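Local coordinates for protein deoxyribodipyrimidine photo-lyase (Oryza sativa Japonica Group, PDB 3UMV) that repairs ultraviolet-damaged DNA in the rice nucleus, using light and a bound FAD to split cyclobutane pyrimidine dimers back into separate pyrimidines, at residues F92-L97 with V220-L225; R99-A104 with L109-F114. One frame throughout, in Å; residues are numbered along the deposited sequence.

How the contacts relate
Two contacts that share helix 87-106 show how one helix can serve both a sheet and a neighbouring helix. Their centres lie about 11 Å apart, on the same side of the chain's centre. Contact 2 is local, turning from the helix's C-terminal half through a short connection into strand 111-114, an outermost strand of the photolyase alpha/beta sheet. Contact 1 uses the preceding part of the same helix and closes a far longer span, bringing in helix 222-231, which follows the sheet's last strand in sequence. The two touch directly: Leu113 CD2 lies 3.6 Å from Trp222 CH2, and Ala101 CB also meets the indole, so helix, edge strand and later helix form one continuous apolar layer.

Contact 1: residues F92-L97 with V220-L225; sequences FLLRGL and VDWDAL. With URE (urea), chain L.
With CG anti to the carbonyl carbon in both residues (chi1 -72° in Leu94, -69° in Trp222), the isobutyl group of one and the indole of the other swing into the space between two helices. This is helix-to-helix packing within a photolyase: helix 87-106 of the alpha/beta domain receives the first turn of helix 222-231. Trp222 lays the benzo part of its ring obliquely against the backbone of the other helix, with CZ3 3.7 Å from Leu94 O and CH2 3.8 Å from Leu97 O. Its CH2 also meets Leu97 CB at 3.9 Å. Val220 CG1 sits over one face of the indole, near its rim.

Leu225, one turn further on, reaches the same helix through a branch: its CD2 touches Leu94 CD2 at 4.0 Å, and the two side chains cross nearly at right angles. No direct hydrogen bond joins the segments, so the fit is mainly apolar. At the solvent side, however, a water accepts from Arg95 NH1, in the guanidinium plane, and donates to Asp223 OD1, bridging opposite charges that do not touch. Each charge has a further mate, Glu238 for Arg95 and Arg98 for Asp223.

The turn that presents Trp222 is itself held by an N-cap. Asp221 OD2 accepts from Ala224 N at 2.9 Å, the donor standing above the carboxylate plane. A bound urea grips the backbone of the capping residue: Asp221 N gives a nearly straight bond (168°) to urea O at 2.9 Å, while urea N2 returns a weak one to Asp221 O.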
loop_
_atom_site.group_PDB
_atom_site.type_symbol
_atom_site.label_atom_id
_atom_site.label_comp_id
_atom_site.label_asym_id
_atom_site.label_seq_id
_atom_site.Cartn_x
_atom_site.Cartn_y
_atom_site.Cartn_z
ATOM N N PHE A 92 11.677 7.295 2.680
ATOM C CA PHE A 92 11.017 7.240 1.373
ATOM C C PHE A 92 9.786 8.157 1.335
ATOM O O PHE A 92 9.574 8.899 0.369
ATOM C CB PHE A 92 10.613 5.797 1.051
ATOM C CG PHE A 92 10.398 5.526 -0.424
ATOM C CD1 PHE A 92 11.466 5.188 -1.242
ATOM C CD2 PHE A 92 9.120 5.587 -0.985
ATOM C CE1 PHE A 92 11.279 4.937 -2.593
ATOM C CE2 PHE A 92 8.918 5.327 -2.320
ATOM C CZ PHE A 92 9.997 4.996 -3.138
ATOM N N LEU A 93 8.960 8.093 2.376
ATOM C CA LEU A 93 7.757 8.910 2.425
ATOM C C LEU A 93 8.147 10.384 2.425
ATOM O O LEU A 93 7.621 11.171 1.642
ATOM C CB LEU A 93 6.927 8.586 3.675
ATOM C CG LEU A 93 5.639 9.393 3.888
ATOM C CD1 LEU A 93 4.712 8.614 4.785
ATOM C CD2 LEU A 93 5.928 10.768 4.476
ATOM N N LEU A 94 9.067 10.758 3.304
ATOM C CA LEU A 94 9.393 12.178 3.449
ATOM C C LEU A 94 10.117 12.762 2.241
ATOM O O LEU A 94 9.867 13.911 1.864
ATOM C CB LEU A 94 10.179 12.450 4.737
ATOM C CG LEU A 94 9.352 12.339 6.020
ATOM C CD1 LEU A 94 10.291 12.287 7.215
ATOM C CD2 LEU A 94 8.361 13.501 6.150
ATOM N N ARG A 95 11.038 12.004 1.651
ATOM C CA ARG A 95 11.703 12.499 0.452
ATOM C C ARG A 95 10.692 12.634 -0.691
ATOM O O ARG A 95 10.793 13.548 -1.501
ATOM C CB ARG A 95 12.884 11.600 0.062
ATOM C CG ARG A 95 13.917 11.477 1.169
ATOM C CD ARG A 95 15.217 10.842 0.691
ATOM N NE ARG A 95 16.087 10.534 1.823
ATOM C CZ ARG A 95 16.883 11.415 2.428
ATOM N NH1 ARG A 95 16.946 12.673 2.008
ATOM N NH2 ARG A 95 17.622 11.033 3.460
ATOM N N GLY A 96 9.709 11.735 -0.734
ATOM C CA GLY A 96 8.610 11.865 -1.688
ATOM C C GLY A 96 7.758 13.106 -1.460
ATOM O O GLY A 96 7.366 13.797 -2.412
ATOM N N LEU A 97 7.479 13.404 -0.191
ATOM C CA LEU A 97 6.666 14.560 0.167
ATOM C C LEU A 97 7.407 15.869 -0.078
ATOM O O LEU A 97 6.792 16.879 -0.397
ATOM C CB LEU A 97 6.217 14.485 1.626
ATOM C CG LEU A 97 4.967 13.697 1.996
ATOM C CD1 LEU A 97 4.544 14.085 3.410
ATOM C CD2 LEU A 97 3.855 13.971 1.000
ATOM N N VAL A 220 9.082 24.522 5.915
ATOM C CA VAL A 220 9.739 23.338 6.438
ATOM C C VAL A 220 11.209 23.299 6.035
ATOM O O VAL A 220 11.547 23.549 4.876
ATOM C CB VAL A 220 9.070 22.067 5.898
ATOM C CG1 VAL A 220 9.763 20.824 6.436
ATOM C CG2 VAL A 220 7.591 22.058 6.252
ATOM N N ASP A 221 12.078 22.983 6.989
ATOM C CA ASP A 221 13.447 22.597 6.658
ATOM C C ASP A 221 13.468 21.083 6.512
ATOM O O ASP A 221 13.568 20.362 7.496
ATOM C CB ASP A 221 14.427 23.052 7.742
ATOM C CG ASP A 221 15.895 22.821 7.352
ATOM O OD1 ASP A 221 16.704 23.745 7.545
ATOM O OD2 ASP A 221 16.241 21.726 6.855
ATOM N N TRP A 222 13.356 20.610 5.275
ATOM C CA TRP A 222 13.209 19.183 5.016
ATOM C C TRP A 222 14.433 18.359 5.428
ATOM O O TRP A 222 14.292 17.265 5.964
ATOM C CB TRP A 222 12.870 18.941 3.544
ATOM C CG TRP A 222 11.501 19.412 3.172
ATOM C CD1 TRP A 222 11.159 20.636 2.664
ATOM C CD2 TRP A 222 10.280 18.665 3.267
ATOM N NE1 TRP A 222 9.804 20.697 2.444
ATOM C CE2 TRP A 222 9.242 19.496 2.800
ATOM C CE3 TRP A 222 9.966 17.375 3.697
ATOM C CZ2 TRP A 222 7.911 19.083 2.765
ATOM C CZ3 TRP A 222 8.645 16.961 3.652
ATOM C CH2 TRP A 222 7.631 17.813 3.189
ATOM N N ASP A 223 15.630 18.881 5.181
ATOM C CA ASP A 223 16.833 18.194 5.641
ATOM C C ASP A 223 16.829 17.971 7.168
ATOM O O ASP A 223 17.135 16.870 7.638
ATOM C CB ASP A 223 18.099 18.918 5.166
ATOM C CG ASP A 223 18.323 18.774 3.660
ATOM O OD1 ASP A 223 18.007 17.701 3.102
ATOM O OD2 ASP A 223 18.813 19.729 3.026
ATOM N N ALA A 224 16.434 18.988 7.930
ATOM C CA ALA A 224 16.374 18.856 9.389
ATOM C C ALA A 224 15.297 17.875 9.801
ATOM O O ALA A 224 15.515 17.039 10.666
ATOM C CB ALA A 224 16.120 20.176 10.034
ATOM N N LEU A 225 14.122 18.007 9.195
ATOM C CA LEU A 225 12.992 17.110 9.491
ATOM C C LEU A 225 13.300 15.652 9.189
ATOM O O LEU A 225 13.075 14.768 10.017
ATOM C CB LEU A 225 11.748 17.558 8.732
ATOM C CG LEU A 225 10.575 16.587 8.821
ATOM C CD1 LEU A 225 10.043 16.541 10.248
ATOM C CD2 LEU A 225 9.482 16.971 7.837
HETATM C C URE L . 12.001 22.191 10.823
HETATM O O URE L . 11.594 22.868 9.886
HETATM N N1 URE L . 11.899 22.635 12.051
HETATM N N2 URE L . 12.534 21.015 10.596
HETATM O O HOH W 1 18.514 14.952 3.544
#

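Contact 2: residues R99-A104 with L109-F114; sequences RLAADA and LPFFLF. With URE (urea), chain N.
The beta-alpha-beta unit of strand 70-75, helix 87-106 and strand 111-114 is met here where the helix hands over to its second strand. Ala104 O accepts from Leu109 N at 2.8 Å, which draws the start of the 109-114 segment against the helix. Beyond it Phe111 points its side chain at the helix, CG anti to its backbone N (chi1 179°), placing the ring obliquely against two residues: CE1 lies 3.7 Å from Leu100 CD2, and CD2 lies 3.8 Å from Ala101 CB. Ala104 CB packs against Phe111 CB nearer the backbone.

Phe112, Leu113 and Phe114 also line a pocket in which a urea is bound. Urea N1 donates to Leu113 O at 3.2 Å, while the rings of Phe112 and Phe114 approach the molecule obliquely and Glu218 N supplies another hydrogen bond. Cutting Phe114 back to an alanine is likely to open a gap beside the urea and to cost the packing on Ile121 and Leu124 of helix 120-127. Helix and strand run nearly antiparallel, at 151°, as expected of a crossover helix lying on the parallel strands of the photolyase alpha/beta domain.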
loop_
_atom_site.group_PDB
_atom_site.type_symbol
_atom_site.label_atom_id
_atom_site.label_comp_id
_atom_site.label_asym_id
_atom_site.label_seq_id
_atom_site.Cartn_x
_atom_site.Cartn_y
_atom_site.Cartn_z
ATOM N N ARG A 99 9.375 16.431 -2.597
ATOM C CA ARG A 99 9.160 16.649 -4.024
ATOM C C ARG A 99 7.755 17.179 -4.285
ATOM O O ARG A 99 7.564 18.133 -5.043
ATOM C CB ARG A 99 9.369 15.342 -4.798
ATOM C CG ARG A 99 10.806 14.830 -4.806
ATOM C CD ARG A 99 11.740 15.837 -5.457
ATOM N NE ARG A 99 11.225 16.272 -6.752
ATOM C CZ ARG A 99 11.535 15.708 -7.915
ATOM N NH1 ARG A 99 12.368 14.679 -7.957
ATOM N NH2 ARG A 99 11.007 16.178 -9.036
ATOM N N LEU A 100 6.771 16.549 -3.653
ATOM C CA LEU A 100 5.373 16.956 -3.803
ATOM C C LEU A 100 5.144 18.401 -3.348
ATOM O O LEU A 100 4.440 19.175 -4.006
ATOM C CB LEU A 100 4.460 15.988 -3.036
ATOM C CG LEU A 100 2.946 16.184 -3.170
ATOM C CD1 LEU A 100 2.183 14.877 -2.972
ATOM C CD2 LEU A 100 2.472 17.210 -2.172
ATOM N N ALA A 101 5.749 18.765 -2.221
ATOM C CA ALA A 101 5.639 20.121 -1.708
ATOM C C ALA A 101 6.185 21.121 -2.727
ATOM O O ALA A 101 5.628 22.200 -2.897
ATOM C CB ALA A 101 6.362 20.240 -0.370
ATOM N N ALA A 102 7.260 20.746 -3.417
ATOM C CA ALA A 102 7.848 21.603 -4.444
ATOM C C ALA A 102 6.910 21.757 -5.638
ATOM O O ALA A 102 6.730 22.849 -6.161
ATOM C CB ALA A 102 9.200 21.058 -4.896
ATOM N N ASP A 103 6.309 20.659 -6.067
ATOM C CA ASP A 103 5.335 20.733 -7.148
ATOM C C ASP A 103 4.127 21.568 -6.733
ATOM O O ASP A 103 3.551 22.293 -7.545
ATOM C CB ASP A 103 4.894 19.342 -7.588
ATOM C CG ASP A 103 6.012 18.558 -8.258
ATOM O OD1 ASP A 103 5.892 17.320 -8.370
ATOM O OD2 ASP A 103 7.009 19.181 -8.682
ATOM N N ALA A 104 3.756 21.476 -5.463
ATOM C CA ALA A 104 2.591 22.194 -4.973
ATOM C C ALA A 104 2.822 23.700 -5.048
ATOM O O ALA A 104 1.972 24.442 -5.534
ATOM C CB ALA A 104 2.260 21.771 -3.553
ATOM N N LEU A 109 -0.373 25.886 -5.033
ATOM C CA LEU A 109 -1.242 25.100 -4.169
ATOM C C LEU A 109 -0.561 24.961 -2.812
ATOM O O LEU A 109 0.507 24.356 -2.704
ATOM C CB LEU A 109 -1.496 23.720 -4.790
ATOM C CG LEU A 109 -2.317 22.675 -4.028
ATOM C CD1 LEU A 109 -3.751 23.127 -3.783
ATOM C CD2 LEU A 109 -2.297 21.368 -4.793
ATOM N N PRO A 110 -1.170 25.545 -1.775
ATOM C CA PRO A 110 -0.653 25.552 -0.404
ATOM C C PRO A 110 -0.570 24.138 0.151
ATOM O O PRO A 110 -1.542 23.393 0.051
ATOM C CB PRO A 110 -1.717 26.345 0.366
ATOM C CG PRO A 110 -2.458 27.108 -0.668
ATOM C CD PRO A 110 -2.459 26.249 -1.883
ATOM N N PHE A 111 0.574 23.774 0.726
ATOM C CA PHE A 111 0.744 22.444 1.308
ATOM C C PHE A 111 1.101 22.600 2.780
ATOM O O PHE A 111 2.186 23.072 3.108
ATOM C CB PHE A 111 1.842 21.671 0.562
ATOM C CG PHE A 111 2.108 20.281 1.102
ATOM C CD1 PHE A 111 1.249 19.228 0.821
ATOM C CD2 PHE A 111 3.237 20.030 1.865
ATOM C CE1 PHE A 111 1.512 17.936 1.310
ATOM C CE2 PHE A 111 3.498 18.754 2.357
ATOM C CZ PHE A 111 2.629 17.706 2.074
ATOM N N PHE A 112 0.185 22.203 3.662
ATOM C CA PHE A 112 0.430 22.233 5.102
ATOM C C PHE A 112 0.997 20.899 5.589
ATOM O O PHE A 112 0.366 19.856 5.426
ATOM C CB PHE A 112 -0.868 22.513 5.861
ATOM C CG PHE A 112 -1.410 23.901 5.651
ATOM C CD1 PHE A 112 -1.110 24.919 6.537
ATOM C CD2 PHE A 112 -2.223 24.181 4.567
ATOM C CE1 PHE A 112 -1.612 26.201 6.347
ATOM C CE2 PHE A 112 -2.732 25.468 4.365
ATOM C CZ PHE A 112 -2.425 26.477 5.258
ATOM N N LEU A 113 2.185 20.940 6.183
ATOM C CA LEU A 113 2.795 19.755 6.769
ATOM C C LEU A 113 2.719 19.795 8.288
ATOM O O LEU A 113 3.226 20.726 8.916
ATOM C CB LEU A 113 4.255 19.628 6.338
ATOM C CG LEU A 113 4.912 18.364 6.895
ATOM C CD1 LEU A 113 4.191 17.135 6.392
ATOM C CD2 LEU A 113 6.392 18.309 6.529
ATOM N N PHE A 114 2.093 18.777 8.874
ATOM C CA PHE A 114 1.937 18.693 10.326
ATOM C C PHE A 114 2.662 17.462 10.874
ATOM O O PHE A 114 2.355 16.330 10.490
ATOM C CB PHE A 114 0.453 18.628 10.693
ATOM C CG PHE A 114 -0.319 19.877 10.343
ATOM C CD1 PHE A 114 -1.364 19.836 9.433
ATOM C CD2 PHE A 114 0.003 21.090 10.923
ATOM C CE1 PHE A 114 -2.083 20.984 9.121
ATOM C CE2 PHE A 114 -0.704 22.245 10.610
ATOM C CZ PHE A 114 -1.745 22.195 9.706
HETATM C C URE N . 1.709 24.550 9.428
HETATM O O URE N . 2.027 24.711 8.262
HETATM N N1 URE N . 2.132 23.495 10.076
HETATM N N2 URE N . 0.940 25.426 10.026
#